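Local coordinates for protein ATPase BagA (Mycobacterium tuberculosis H37Rv, PDB 6BS3) that hydrolyses ATP as one of two active subunits of the BagAB complex, an activity needed to resist nitric oxide and high glycerol levels, at residues A[23-28]-A[204-209]; A[34-39]-A[64-69]; A[208-213]-A[237-242]; A[313-318]-A[331-336]. One frame throughout, in Å; residues are numbered along the deposited sequence.

Contact 1: residues A[23-28]-A[204-209]; sequences LHLVTG and TAIHLV
His24 and His207 meet edge against edge on two neighbouring parallel strands near the middle of the P-loop NTPase sheet. CD2 of His207 lies in the plane of the His24 ring, CB of His24 in that of the His207 ring, and the planes differ by 17°. ND1 of His24 and NE2 of His207 form a nearly straight hydrogen bond of 2.8 Å in which either nitrogen could be the donor. Further out, His207 meets the ring of Trp14 and binds Ser236 N through ND1, while His24 packs on Leu41 and Leu45 of helix 34-46 and makes a weak hydrogen bond from NE2 to Val21 O. Imidazole suits this buried face because each ring is compact enough to pack and offers two polar nitrogens that need partners.

Strand 23-28 leads into the nucleotide-binding loop. The ladder is in register, Leu23 beside Thr204 through Thr27 beside Leu208. Its bonds alternate in direction, as in Leu25 N to Ala205 O at 2.9 Å and His207 N to Leu25 O at 2.7 Å.

Beta-branched and leucine side chains fill the face away from the histidines. Leu25 CD1 lies across the side of Ile206, 3.6 Å from CG1, and CG2 of Thr27 nestles 3.8 Å from both Ile206 CG2 and Leu208 CG. Thr27 can present this methyl because its hydroxyl, turned anti to the backbone N (chi1 -168°), reaches Pro164 O instead. Where the histidine-bearing face approaches the nucleotide, Val26 CG1 rests 3.7 Å from Val209 CG2.

Contact 2: residues A[34-39]-A[64-69]; sequences KSTIAA and AQLFDV. With MG (magnesium ion), chain D; ADP (adenosine-5'-diphosphate), chain C.
Leu66 pushes its CD2 methyl against the first turns of helix 34-46, 3.4 Å from Ser35 O and a tight 3.5 Å from Ala39 CB. Its CG stands anti to the backbone N (chi1 -170°), which carries the branched end from helix 62-66 to helix 34-46. CD1, the other methyl, comes near Thr36 OG1. Alanine suits position 39, since its short side chain lets the leucine come close to the helix; the Phe67 ring adds a looser, oblique contact to Ala39 CB, 4.3 Å from CE1.

The helix so covered begins in the Walker A motif, the P-loop, and its N-terminal amides hold the phosphates of ADP. Lys34 folds back at its outer torsions so that NZ, also bound to Gly28 O, lies 2.8 Å from O3B of ADP. Ser35 OG binds magnesium at 2.3 Å and is hydrogen-bonded to Asp162; ADP O1B and four waters complete six ligands. Thr36 grips one alpha-phosphate oxygen twice, with its N and with OG1, which is 2.7 Å from ADP O2A. Beyond Leu66 the short helix closes in a Schellman motif, Asp68 taking positive phi, and Phe67 packs on Leu324 and Leu327 of helix 324-336.

Contact 3: residues A[208-213]-A[237-242]; sequences LVTLLE and VIVNRN. With ADP (adenosine-5'-diphosphate), chain C.
Val237 sets CG1 against the methyl of Thr210, CG2, at 3.8 Å, and after it Ile238 binds through its backbone in both directions: its N to Leu208 O, its O from Thr210 N at 2.9 Å. The Ile238 side chain turns to the opposite face, where it meets Ile37 of helix 34-46. Val239 returns to the face of Thr210. Its CG2 runs beside the threonine methyl, CG2 of Thr210, 3.8 Å away, and CG1 takes the Leu212 branch, which crosses at about a right angle with CD2 3.6 Å away.

These parallel neighbours are the strands of a beta-alpha-beta unit, joined through helix 214-229, for which Glu213 is the N-cap position.

Asn240 continues the backbone bonding, its N on Thr210 O. Its amide suits the edge of a purine: OD1 accepts a weak bond from ADP N6, and ND2, held by Thr32 O, is 3.0 Å from ADP N7. At Arg241 the chain bends sharply, with positive phi (48°), and CG lies over the adenine face, 3.6 Å from ADP C6, while Leu211 CD2 packs against its NE at 3.8 Å. Asn242 touches Leu212 CD1 through OD1, and its ND2 bonds to Leu315 O.

Contact 4: residues A[313-318]-A[331-336]; sequences LELPTV and SESLAQ. With ADP (adenosine-5'-diphosphate), chain C.
Ser333 sets a hydroxyl against carbon: within 313-318 the nearest neighbours of its OG are the CD2 methyl of Leu315, at 3.4 Å, and the ring carbon CD of Pro316, at 3.7 Å. The contact joins strand 312-316, the last strand of the sheet at this end, to helix 324-336, which returns along it in roughly the reverse direction (148°) near the C-terminus of this P-loop ATPase. Serine suits the spot because it is small: OG, anti to the backbone N (chi1 170°), lies against the strand while the two backbones stay close, with Leu315 CA 6.5 Å from Ser333 CA.

Leucines fill the rest of the interface. Leu315 crosses Leu334 at a slant, the two CD2 methyls 3.8 Å apart, and it also packs on Ile37 of helix 34-46 and Leu330 of helix 324-336, so one branched side chain touches two helices. Leu313 adds a looser touch on Leu334.

The 316-318 part of the chain also meets the nucleotide. Pro316 lacks an N-H, but its carbonyl O accepts a bond of 3.0 Å from ADP N6, and two residues on the backbone donates in return. This pairing reads donor and acceptor on the adenine edge, as a base-pairing partner would. Thr317, between them, has its hydroxyl on Asn242 O. The return bond, Val318 N to ADP N1, is 3.0 Å long and almost straight at 171°.

How the contacts relate
Contacts 1, 3 and 4 follow one another across the same sheet: contacts 1 and 3 share Leu208 and Val209, and Val239 N meets Leu313 O at 2.8 Å between contacts 3 and 4. Contact 2 lies on the helix that follows strand 23-28, where Lys34 CG packs 3.4 Å from Thr27 O. Ile37 of that helix ties the group together, its CD1 lying 3.6 Å from Val209 CG1, 3.5 Å from Asn240 CG and 3.7 Å from Leu315 CD1. Around one ADP the work is divided: contact 2 holds the phosphates and magnesium, while contacts 3 and 4, with centres about 11 Å apart, supply residues that meet the adenine.

Contact 1: residues A[23-28]-A[204-209]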
# COMPACT_ATOMS: atom_id res chain seq x y z
N LEU A 23 -1.12 11.09 -23.19
CA LEU A 23 -0.75 11.03 -21.76
C LEU A 23 -1.61 10.04 -21.00
O LEU A 23 -2.79 10.30 -20.79
CB LEU A 23 -0.80 12.43 -21.10
CG LEU A 23 -0.60 12.48 -19.57
CD1 LEU A 23 0.77 11.96 -19.15
CD2 LEU A 23 -0.90 13.88 -19.01
N HIS A 24 -0.99 8.94 -20.55
CA HIS A 24 -1.68 7.89 -19.78
C HIS A 24 -1.26 7.94 -18.34
O HIS A 24 -0.08 7.83 -18.04
CB HIS A 24 -1.41 6.48 -20.35
CG HIS A 24 -1.90 6.30 -21.75
ND1 HIS A 24 -3.16 5.78 -22.02
CD2 HIS A 24 -1.28 6.57 -22.92
CE1 HIS A 24 -3.28 5.77 -23.33
NE2 HIS A 24 -2.17 6.23 -23.92
N LEU A 25 -2.23 8.14 -17.43
CA LEU A 25 -1.90 8.19 -16.01
C LEU A 25 -2.41 6.91 -15.37
O LEU A 25 -3.59 6.59 -15.50
CB LEU A 25 -2.49 9.45 -15.35
CG LEU A 25 -2.01 10.81 -15.86
CD1 LEU A 25 -3.12 11.85 -15.75
CD2 LEU A 25 -0.82 11.31 -15.04
N VAL A 26 -1.52 6.15 -14.72
CA VAL A 26 -1.85 4.87 -14.10
C VAL A 26 -1.89 5.01 -12.58
O VAL A 26 -0.85 5.17 -11.91
CB VAL A 26 -0.92 3.69 -14.57
CG1 VAL A 26 -1.38 2.36 -13.99
CG2 VAL A 26 -0.87 3.61 -16.10
N THR A 27 -3.12 5.02 -12.06
CA THR A 27 -3.35 5.13 -10.62
C THR A 27 -3.92 3.79 -10.09
O THR A 27 -3.98 2.80 -10.82
CB THR A 27 -4.16 6.39 -10.26
OG1 THR A 27 -4.10 6.57 -8.84
CG2 THR A 27 -5.60 6.34 -10.71
N GLY A 28 -4.24 3.78 -8.80
CA GLY A 28 -4.74 2.61 -8.09
C GLY A 28 -4.22 2.59 -6.66
O GLY A 28 -3.26 3.30 -6.35
N THR A 204 -5.45 13.08 -22.83
CA THR A 204 -5.19 12.47 -21.53
C THR A 204 -6.24 11.41 -21.19
O THR A 204 -7.38 11.49 -21.66
CB THR A 204 -5.10 13.60 -20.44
OG1 THR A 204 -4.17 14.59 -20.86
CG2 THR A 204 -4.69 13.10 -19.05
N ALA A 205 -5.85 10.42 -20.37
CA ALA A 205 -6.71 9.36 -19.81
C ALA A 205 -6.09 8.86 -18.53
O ALA A 205 -4.88 8.62 -18.48
CB ALA A 205 -6.89 8.20 -20.79
N ILE A 206 -6.91 8.69 -17.49
CA ILE A 206 -6.52 8.16 -16.19
C ILE A 206 -7.06 6.73 -16.08
O ILE A 206 -8.27 6.53 -16.14
CB ILE A 206 -7.01 9.06 -15.01
CG1 ILE A 206 -6.43 10.49 -15.12
CG2 ILE A 206 -6.67 8.43 -13.64
CD1 ILE A 206 -7.35 11.60 -14.79
N HIS A 207 -6.15 5.75 -15.95
CA HIS A 207 -6.44 4.33 -15.80
C HIS A 207 -6.31 3.99 -14.31
O HIS A 207 -5.43 4.52 -13.62
CB HIS A 207 -5.52 3.44 -16.66
CG HIS A 207 -5.44 3.89 -18.09
ND1 HIS A 207 -6.54 3.80 -18.93
CD2 HIS A 207 -4.42 4.47 -18.76
CE1 HIS A 207 -6.15 4.33 -20.08
NE2 HIS A 207 -4.87 4.72 -20.03
N LEU A 208 -7.21 3.16 -13.82
CA LEU A 208 -7.27 2.81 -12.41
C LEU A 208 -7.11 1.33 -12.22
O LEU A 208 -7.97 0.54 -12.59
CB LEU A 208 -8.58 3.32 -11.77
CG LEU A 208 -8.83 4.82 -11.89
CD1 LEU A 208 -9.73 5.15 -13.08
CD2 LEU A 208 -9.36 5.39 -10.60
N VAL A 209 -5.97 0.96 -11.66
CA VAL A 209 -5.65 -0.42 -11.33
C VAL A 209 -6.37 -0.77 -10.03
O VAL A 209 -6.36 -0.00 -9.08
CB VAL A 209 -4.11 -0.63 -11.24
CG1 VAL A 209 -3.78 -2.07 -10.82
CG2 VAL A 209 -3.44 -0.30 -12.56

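Contact 2: residues A[34-39]-A[64-69]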
# COMPACT_ATOMS: atom_id res chain seq x y z
N LYS A 34 0.23 -0.73 -10.02
CA LYS A 34 0.45 0.48 -10.85
C LYS A 34 1.78 0.45 -11.61
O LYS A 34 1.78 0.67 -12.82
CB LYS A 34 0.44 1.75 -9.99
CG LYS A 34 -0.91 2.18 -9.42
CD LYS A 34 -0.76 3.48 -8.60
CE LYS A 34 0.09 3.32 -7.35
NZ LYS A 34 -0.43 2.26 -6.45
N SER A 35 2.90 0.21 -10.89
CA SER A 35 4.24 0.18 -11.48
C SER A 35 4.40 -0.89 -12.53
O SER A 35 4.91 -0.60 -13.60
CB SER A 35 5.32 0.04 -10.40
OG SER A 35 5.32 1.15 -9.51
N THR A 36 4.00 -2.13 -12.21
CA THR A 36 4.03 -3.29 -13.12
C THR A 36 3.21 -3.04 -14.39
O THR A 36 3.70 -3.29 -15.50
CB THR A 36 3.50 -4.54 -12.39
OG1 THR A 36 4.20 -4.71 -11.17
CG2 THR A 36 3.63 -5.80 -13.21
N ILE A 37 1.95 -2.60 -14.22
CA ILE A 37 0.98 -2.35 -15.30
C ILE A 37 1.35 -1.11 -16.14
O ILE A 37 1.11 -1.12 -17.34
CB ILE A 37 -0.46 -2.31 -14.72
CG1 ILE A 37 -0.80 -3.68 -14.06
CG2 ILE A 37 -1.51 -1.91 -15.79
CD1 ILE A 37 -2.14 -3.78 -13.46
N ALA A 38 1.95 -0.07 -15.53
CA ALA A 38 2.37 1.13 -16.26
C ALA A 38 3.52 0.72 -17.20
O ALA A 38 3.49 1.08 -18.38
CB ALA A 38 2.78 2.24 -15.29
N ALA A 39 4.47 -0.11 -16.71
CA ALA A 39 5.56 -0.65 -17.54
C ALA A 39 5.01 -1.58 -18.66
O ALA A 39 5.46 -1.48 -19.81
CB ALA A 39 6.55 -1.40 -16.69
N ALA A 64 13.57 1.37 -11.68
CA ALA A 64 14.85 0.68 -11.49
C ALA A 64 14.65 -0.65 -10.76
O ALA A 64 15.21 -1.67 -11.17
CB ALA A 64 15.82 1.57 -10.71
N GLN A 65 13.80 -0.66 -9.71
CA GLN A 65 13.43 -1.82 -8.92
C GLN A 65 12.72 -2.88 -9.78
O GLN A 65 13.03 -4.07 -9.68
CB GLN A 65 12.55 -1.39 -7.74
CG GLN A 65 12.40 -2.44 -6.65
CD GLN A 65 11.33 -2.11 -5.64
OE1 GLN A 65 10.20 -1.71 -5.98
NE2 GLN A 65 11.65 -2.27 -4.37
N LEU A 66 11.79 -2.44 -10.64
CA LEU A 66 11.04 -3.30 -11.55
C LEU A 66 11.97 -3.96 -12.59
O LEU A 66 11.83 -5.15 -12.86
CB LEU A 66 9.97 -2.44 -12.24
CG LEU A 66 8.91 -3.12 -13.07
CD1 LEU A 66 8.15 -4.15 -12.26
CD2 LEU A 66 7.93 -2.10 -13.58
N PHE A 67 12.92 -3.19 -13.16
CA PHE A 67 13.85 -3.69 -14.17
C PHE A 67 15.12 -4.29 -13.56
O PHE A 67 16.02 -4.74 -14.29
CB PHE A 67 14.16 -2.59 -15.22
CG PHE A 67 13.01 -2.39 -16.17
CD1 PHE A 67 11.98 -1.50 -15.86
CD2 PHE A 67 12.91 -3.15 -17.33
CE1 PHE A 67 10.89 -1.36 -16.72
CE2 PHE A 67 11.82 -2.99 -18.19
CZ PHE A 67 10.82 -2.09 -17.88
N ASP A 68 15.16 -4.38 -12.21
CA ASP A 68 16.26 -4.93 -11.42
C ASP A 68 17.65 -4.28 -11.79
O ASP A 68 18.65 -4.97 -12.04
CB ASP A 68 16.26 -6.48 -11.48
CG ASP A 68 17.14 -7.13 -10.42
OD1 ASP A 68 17.35 -6.50 -9.36
OD2 ASP A 68 17.62 -8.27 -10.66
N VAL A 69 17.67 -2.94 -11.86
CA VAL A 69 18.87 -2.17 -12.20
C VAL A 69 19.16 -1.15 -11.10
O VAL A 69 18.24 -0.80 -10.36
CB VAL A 69 18.81 -1.46 -13.60
CG1 VAL A 69 18.94 -2.46 -14.75
CG2 VAL A 69 17.58 -0.56 -13.75
MG MG D . 4.79 1.36 -7.30
PB ADP C . 1.92 -0.64 -6.91
O1B ADP C . 2.93 0.18 -7.75
O2B ADP C . 2.29 -0.53 -5.42
O3B ADP C . 0.48 -0.29 -7.17
PA ADP C . 3.35 -3.06 -7.87
O1A ADP C . 4.67 -2.72 -7.16
O2A ADP C . 3.46 -2.90 -9.34
O3A ADP C . 2.17 -2.17 -7.29
O5' ADP C . 2.78 -4.47 -7.41
C5' ADP C . 2.65 -4.95 -6.05
C4' ADP C . 3.22 -6.34 -6.00
O4' ADP C . 2.41 -7.23 -6.80
C3' ADP C . 4.66 -6.51 -6.52
O3' ADP C . 5.35 -7.46 -5.72
C2' ADP C . 4.45 -6.99 -7.96
O2' ADP C . 5.56 -7.72 -8.49
C1' ADP C . 3.20 -7.85 -7.80
N9 ADP C . 2.38 -7.99 -9.01
C8 ADP C . 1.83 -6.99 -9.76
N7 ADP C . 1.08 -7.41 -10.75
C5 ADP C . 1.14 -8.80 -10.64
C6 ADP C . 0.53 -9.84 -11.37
N6 ADP C . -0.25 -9.65 -12.43
N1 ADP C . 0.76 -11.11 -10.97
C2 ADP C . 1.56 -11.32 -9.92
N3 ADP C . 2.21 -10.42 -9.16
C4 ADP C . 1.94 -9.17 -9.57
O HOH W 1 6.54 2.50 -6.99
O HOH W 2 3.94 3.01 -7.95
O HOH W 3 3.76 1.60 -5.17
O HOH W 4 5.96 -0.37 -7.16

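Contact 3: residues A[208-213]-A[237-242]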
# COMPACT_ATOMS: atom_id res chain seq x y z
N LEU A 208 -7.21 3.16 -13.82
CA LEU A 208 -7.27 2.81 -12.41
C LEU A 208 -7.11 1.33 -12.22
O LEU A 208 -7.97 0.54 -12.59
CB LEU A 208 -8.58 3.32 -11.77
CG LEU A 208 -8.83 4.82 -11.89
CD1 LEU A 208 -9.73 5.15 -13.08
CD2 LEU A 208 -9.36 5.39 -10.60
N VAL A 209 -5.97 0.96 -11.66
CA VAL A 209 -5.65 -0.42 -11.33
C VAL A 209 -6.37 -0.77 -10.03
O VAL A 209 -6.36 -0.00 -9.08
CB VAL A 209 -4.11 -0.63 -11.24
CG1 VAL A 209 -3.78 -2.07 -10.82
CG2 VAL A 209 -3.44 -0.30 -12.56
N THR A 210 -6.98 -1.95 -10.00
CA THR A 210 -7.65 -2.49 -8.83
C THR A 210 -7.41 -3.99 -8.71
O THR A 210 -7.07 -4.65 -9.69
CB THR A 210 -9.17 -2.11 -8.83
OG1 THR A 210 -9.70 -2.37 -7.53
CG2 THR A 210 -9.99 -2.86 -9.90
N LEU A 211 -7.61 -4.52 -7.49
CA LEU A 211 -7.62 -5.95 -7.19
C LEU A 211 -9.07 -6.27 -6.81
O LEU A 211 -9.82 -5.35 -6.43
CB LEU A 211 -6.66 -6.31 -6.03
CG LEU A 211 -5.15 -6.07 -6.26
CD1 LEU A 211 -4.37 -6.23 -4.98
CD2 LEU A 211 -4.57 -6.99 -7.34
N LEU A 212 -9.48 -7.53 -6.96
CA LEU A 212 -10.85 -7.92 -6.58
C LEU A 212 -10.90 -8.14 -5.07
O LEU A 212 -11.13 -9.24 -4.58
CB LEU A 212 -11.41 -9.11 -7.41
CG LEU A 212 -11.70 -8.83 -8.90
CD1 LEU A 212 -12.48 -9.97 -9.55
CD2 LEU A 212 -12.45 -7.49 -9.10
N GLU A 213 -10.64 -7.04 -4.35
CA GLU A 213 -10.61 -6.91 -2.88
C GLU A 213 -11.36 -5.64 -2.54
O GLU A 213 -11.35 -4.71 -3.33
CB GLU A 213 -9.15 -6.85 -2.39
CG GLU A 213 -8.41 -8.16 -2.58
CD GLU A 213 -6.91 -8.13 -2.38
OE1 GLU A 213 -6.39 -7.19 -1.74
OE2 GLU A 213 -6.25 -9.08 -2.87
N VAL A 237 -10.65 0.81 -16.25
CA VAL A 237 -10.44 0.19 -14.94
C VAL A 237 -9.68 -1.12 -15.29
O VAL A 237 -10.12 -1.86 -16.16
CB VAL A 237 -11.73 -0.07 -14.12
CG1 VAL A 237 -11.46 -1.00 -12.93
CG2 VAL A 237 -12.34 1.24 -13.65
N ILE A 238 -8.50 -1.33 -14.70
CA ILE A 238 -7.68 -2.51 -14.96
C ILE A 238 -7.72 -3.42 -13.75
O ILE A 238 -7.16 -3.08 -12.71
CB ILE A 238 -6.23 -2.14 -15.41
CG1 ILE A 238 -6.25 -1.13 -16.58
CG2 ILE A 238 -5.40 -3.40 -15.73
CD1 ILE A 238 -4.82 -0.51 -17.06
N VAL A 239 -8.42 -4.56 -13.89
CA VAL A 239 -8.54 -5.56 -12.83
C VAL A 239 -7.35 -6.49 -12.92
O VAL A 239 -7.29 -7.33 -13.82
CB VAL A 239 -9.91 -6.31 -12.77
CG1 VAL A 239 -9.92 -7.34 -11.64
CG2 VAL A 239 -11.08 -5.34 -12.61
N ASN A 240 -6.39 -6.31 -12.01
CA ASN A 240 -5.17 -7.11 -11.94
C ASN A 240 -5.36 -8.40 -11.12
O ASN A 240 -6.31 -8.53 -10.34
CB ASN A 240 -4.05 -6.25 -11.32
CG ASN A 240 -2.64 -6.73 -11.59
OD1 ASN A 240 -2.37 -7.47 -12.55
ND2 ASN A 240 -1.70 -6.31 -10.75
N ARG A 241 -4.41 -9.34 -11.32
CA ARG A 241 -4.27 -10.64 -10.63
C ARG A 241 -5.56 -11.45 -10.55
O ARG A 241 -5.98 -11.88 -9.47
CB ARG A 241 -3.64 -10.50 -9.23
CG ARG A 241 -2.35 -9.72 -9.22
CD ARG A 241 -1.46 -10.05 -8.06
NE ARG A 241 -2.13 -9.88 -6.77
CZ ARG A 241 -1.58 -10.15 -5.60
NH1 ARG A 241 -0.32 -10.58 -5.53
NH2 ARG A 241 -2.27 -9.99 -4.48
N ASN A 242 -6.16 -11.70 -11.72
CA ASN A 242 -7.35 -12.52 -11.82
C ASN A 242 -6.94 -13.97 -11.64
O ASN A 242 -5.77 -14.31 -11.85
CB ASN A 242 -8.03 -12.32 -13.16
CG ASN A 242 -8.82 -11.05 -13.20
OD1 ASN A 242 -9.94 -10.98 -12.64
ND2 ASN A 242 -8.25 -10.03 -13.84
PB ADP C . 1.92 -0.64 -6.91
O1B ADP C . 2.93 0.18 -7.75
O2B ADP C . 2.29 -0.53 -5.42
O3B ADP C . 0.48 -0.29 -7.17
PA ADP C . 3.35 -3.06 -7.87
O1A ADP C . 4.67 -2.72 -7.16
O2A ADP C . 3.46 -2.90 -9.34
O3A ADP C . 2.17 -2.17 -7.29
O5' ADP C . 2.78 -4.47 -7.41
C5' ADP C . 2.65 -4.95 -6.05
C4' ADP C . 3.22 -6.34 -6.00
O4' ADP C . 2.41 -7.23 -6.80
C3' ADP C . 4.66 -6.51 -6.52
O3' ADP C . 5.35 -7.46 -5.72
C2' ADP C . 4.45 -6.99 -7.96
O2' ADP C . 5.56 -7.72 -8.49
C1' ADP C . 3.20 -7.85 -7.80
N9 ADP C . 2.38 -7.99 -9.01
C8 ADP C . 1.83 -6.99 -9.76
N7 ADP C . 1.08 -7.41 -10.75
C5 ADP C . 1.14 -8.80 -10.64
C6 ADP C . 0.53 -9.84 -11.37
N6 ADP C . -0.25 -9.65 -12.43
N1 ADP C . 0.76 -11.11 -10.97
C2 ADP C . 1.56 -11.32 -9.92
N3 ADP C . 2.21 -10.42 -9.16
C4 ADP C . 1.94 -9.17 -9.57
O HOH W 5 -7.72 -9.42 -8.07

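Contact 4: residues A[313-318]-A[331-336]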
# COMPACT_ATOMS: atom_id res chain seq x y z
N LEU A 313 -10.47 -3.77 -18.26
CA LEU A 313 -9.40 -4.66 -18.71
C LEU A 313 -9.10 -5.63 -17.55
O LEU A 313 -9.33 -5.28 -16.39
CB LEU A 313 -8.11 -3.85 -19.09
CG LEU A 313 -8.21 -2.91 -20.33
CD1 LEU A 313 -7.09 -1.89 -20.35
CD2 LEU A 313 -8.22 -3.70 -21.63
N GLU A 314 -8.62 -6.84 -17.89
CA GLU A 314 -8.30 -7.90 -16.93
C GLU A 314 -6.94 -8.49 -17.25
O GLU A 314 -6.69 -8.89 -18.38
CB GLU A 314 -9.32 -9.06 -16.98
CG GLU A 314 -10.78 -8.71 -16.69
CD GLU A 314 -11.49 -7.95 -17.80
OE1 GLU A 314 -11.15 -8.17 -18.99
OE2 GLU A 314 -12.37 -7.13 -17.48
N LEU A 315 -6.10 -8.61 -16.22
CA LEU A 315 -4.79 -9.22 -16.31
C LEU A 315 -4.74 -10.46 -15.41
O LEU A 315 -5.40 -10.49 -14.37
CB LEU A 315 -3.68 -8.21 -15.94
CG LEU A 315 -3.54 -7.01 -16.88
CD1 LEU A 315 -2.57 -6.01 -16.32
CD2 LEU A 315 -3.09 -7.44 -18.27
N PRO A 316 -3.98 -11.50 -15.82
CA PRO A 316 -3.87 -12.69 -14.96
C PRO A 316 -2.85 -12.49 -13.84
O PRO A 316 -2.22 -11.43 -13.72
CB PRO A 316 -3.40 -13.77 -15.95
CG PRO A 316 -2.49 -13.01 -16.90
CD PRO A 316 -3.14 -11.64 -17.03
N THR A 317 -2.70 -13.53 -13.00
CA THR A 317 -1.71 -13.59 -11.94
C THR A 317 -0.50 -14.31 -12.55
O THR A 317 -0.65 -15.41 -13.10
CB THR A 317 -2.24 -14.44 -10.75
OG1 THR A 317 -3.38 -13.81 -10.17
CG2 THR A 317 -1.18 -14.70 -9.68
N VAL A 318 0.68 -13.70 -12.42
CA VAL A 318 1.96 -14.29 -12.82
C VAL A 318 2.35 -15.21 -11.62
O VAL A 318 2.48 -14.73 -10.50
CB VAL A 318 3.01 -13.18 -13.13
CG1 VAL A 318 4.40 -13.78 -13.26
CG2 VAL A 318 2.64 -12.40 -14.38
N SER A 331 2.01 -7.36 -21.11
CA SER A 331 1.91 -6.49 -22.29
C SER A 331 1.12 -7.22 -23.40
O SER A 331 0.18 -6.66 -23.97
CB SER A 331 3.31 -6.12 -22.80
OG SER A 331 3.24 -5.36 -23.99
N GLU A 332 1.48 -8.51 -23.63
CA GLU A 332 0.80 -9.40 -24.56
C GLU A 332 -0.70 -9.57 -24.15
O GLU A 332 -1.56 -9.46 -25.01
CB GLU A 332 1.53 -10.75 -24.65
CG GLU A 332 0.91 -11.72 -25.65
CD GLU A 332 1.17 -11.40 -27.11
OE1 GLU A 332 0.43 -10.56 -27.68
OE2 GLU A 332 2.10 -11.99 -27.70
N SER A 333 -0.99 -9.74 -22.84
CA SER A 333 -2.37 -9.84 -22.35
C SER A 333 -3.16 -8.54 -22.65
O SER A 333 -4.28 -8.62 -23.13
CB SER A 333 -2.39 -10.16 -20.86
OG SER A 333 -3.71 -10.03 -20.36
N LEU A 334 -2.55 -7.36 -22.42
CA LEU A 334 -3.13 -6.06 -22.77
C LEU A 334 -3.38 -5.93 -24.27
O LEU A 334 -4.46 -5.49 -24.65
CB LEU A 334 -2.24 -4.90 -22.30
CG LEU A 334 -2.20 -4.66 -20.78
CD1 LEU A 334 -1.17 -3.60 -20.45
CD2 LEU A 334 -3.62 -4.27 -20.22
N ALA A 335 -2.39 -6.33 -25.13
CA ALA A 335 -2.51 -6.27 -26.59
C ALA A 335 -3.71 -7.10 -27.12
O ALA A 335 -4.46 -6.61 -27.96
CB ALA A 335 -1.20 -6.73 -27.25
N GLN A 336 -3.91 -8.31 -26.58
CA GLN A 336 -5.01 -9.23 -26.94
C GLN A 336 -6.41 -8.68 -26.62
O GLN A 336 -7.42 -9.13 -27.20
CB GLN A 336 -4.79 -10.59 -26.27
CG GLN A 336 -3.53 -11.30 -26.79
CD GLN A 336 -3.22 -12.60 -26.08
OE1 GLN A 336 -3.81 -12.96 -25.06
NE2 GLN A 336 -2.26 -13.34 -26.62
PB ADP C . 1.92 -0.64 -6.91
O1B ADP C . 2.93 0.18 -7.75
O2B ADP C . 2.29 -0.53 -5.42
O3B ADP C . 0.48 -0.29 -7.17
PA ADP C . 3.35 -3.06 -7.87
O1A ADP C . 4.67 -2.72 -7.16
O2A ADP C . 3.46 -2.90 -9.34
O3A ADP C . 2.17 -2.17 -7.29
O5' ADP C . 2.78 -4.47 -7.41
C5' ADP C . 2.65 -4.95 -6.05
C4' ADP C . 3.22 -6.34 -6.00
O4' ADP C . 2.41 -7.23 -6.80
C3' ADP C . 4.66 -6.51 -6.52
O3' ADP C . 5.35 -7.46 -5.72
C2' ADP C . 4.45 -6.99 -7.96
O2' ADP C . 5.56 -7.72 -8.49
C1' ADP C . 3.20 -7.85 -7.80
N9 ADP C . 2.38 -7.99 -9.01
C8 ADP C . 1.83 -6.99 -9.76
N7 ADP C . 1.08 -7.41 -10.75
C5 ADP C . 1.14 -8.80 -10.64
C6 ADP C . 0.53 -9.84 -11.37
N6 ADP C . -0.25 -9.65 -12.43
N1 ADP C . 0.76 -11.11 -10.97
C2 ADP C . 1.56 -11.32 -9.92
N3 ADP C . 2.21 -10.42 -9.16
C4 ADP C . 1.94 -9.17 -9.57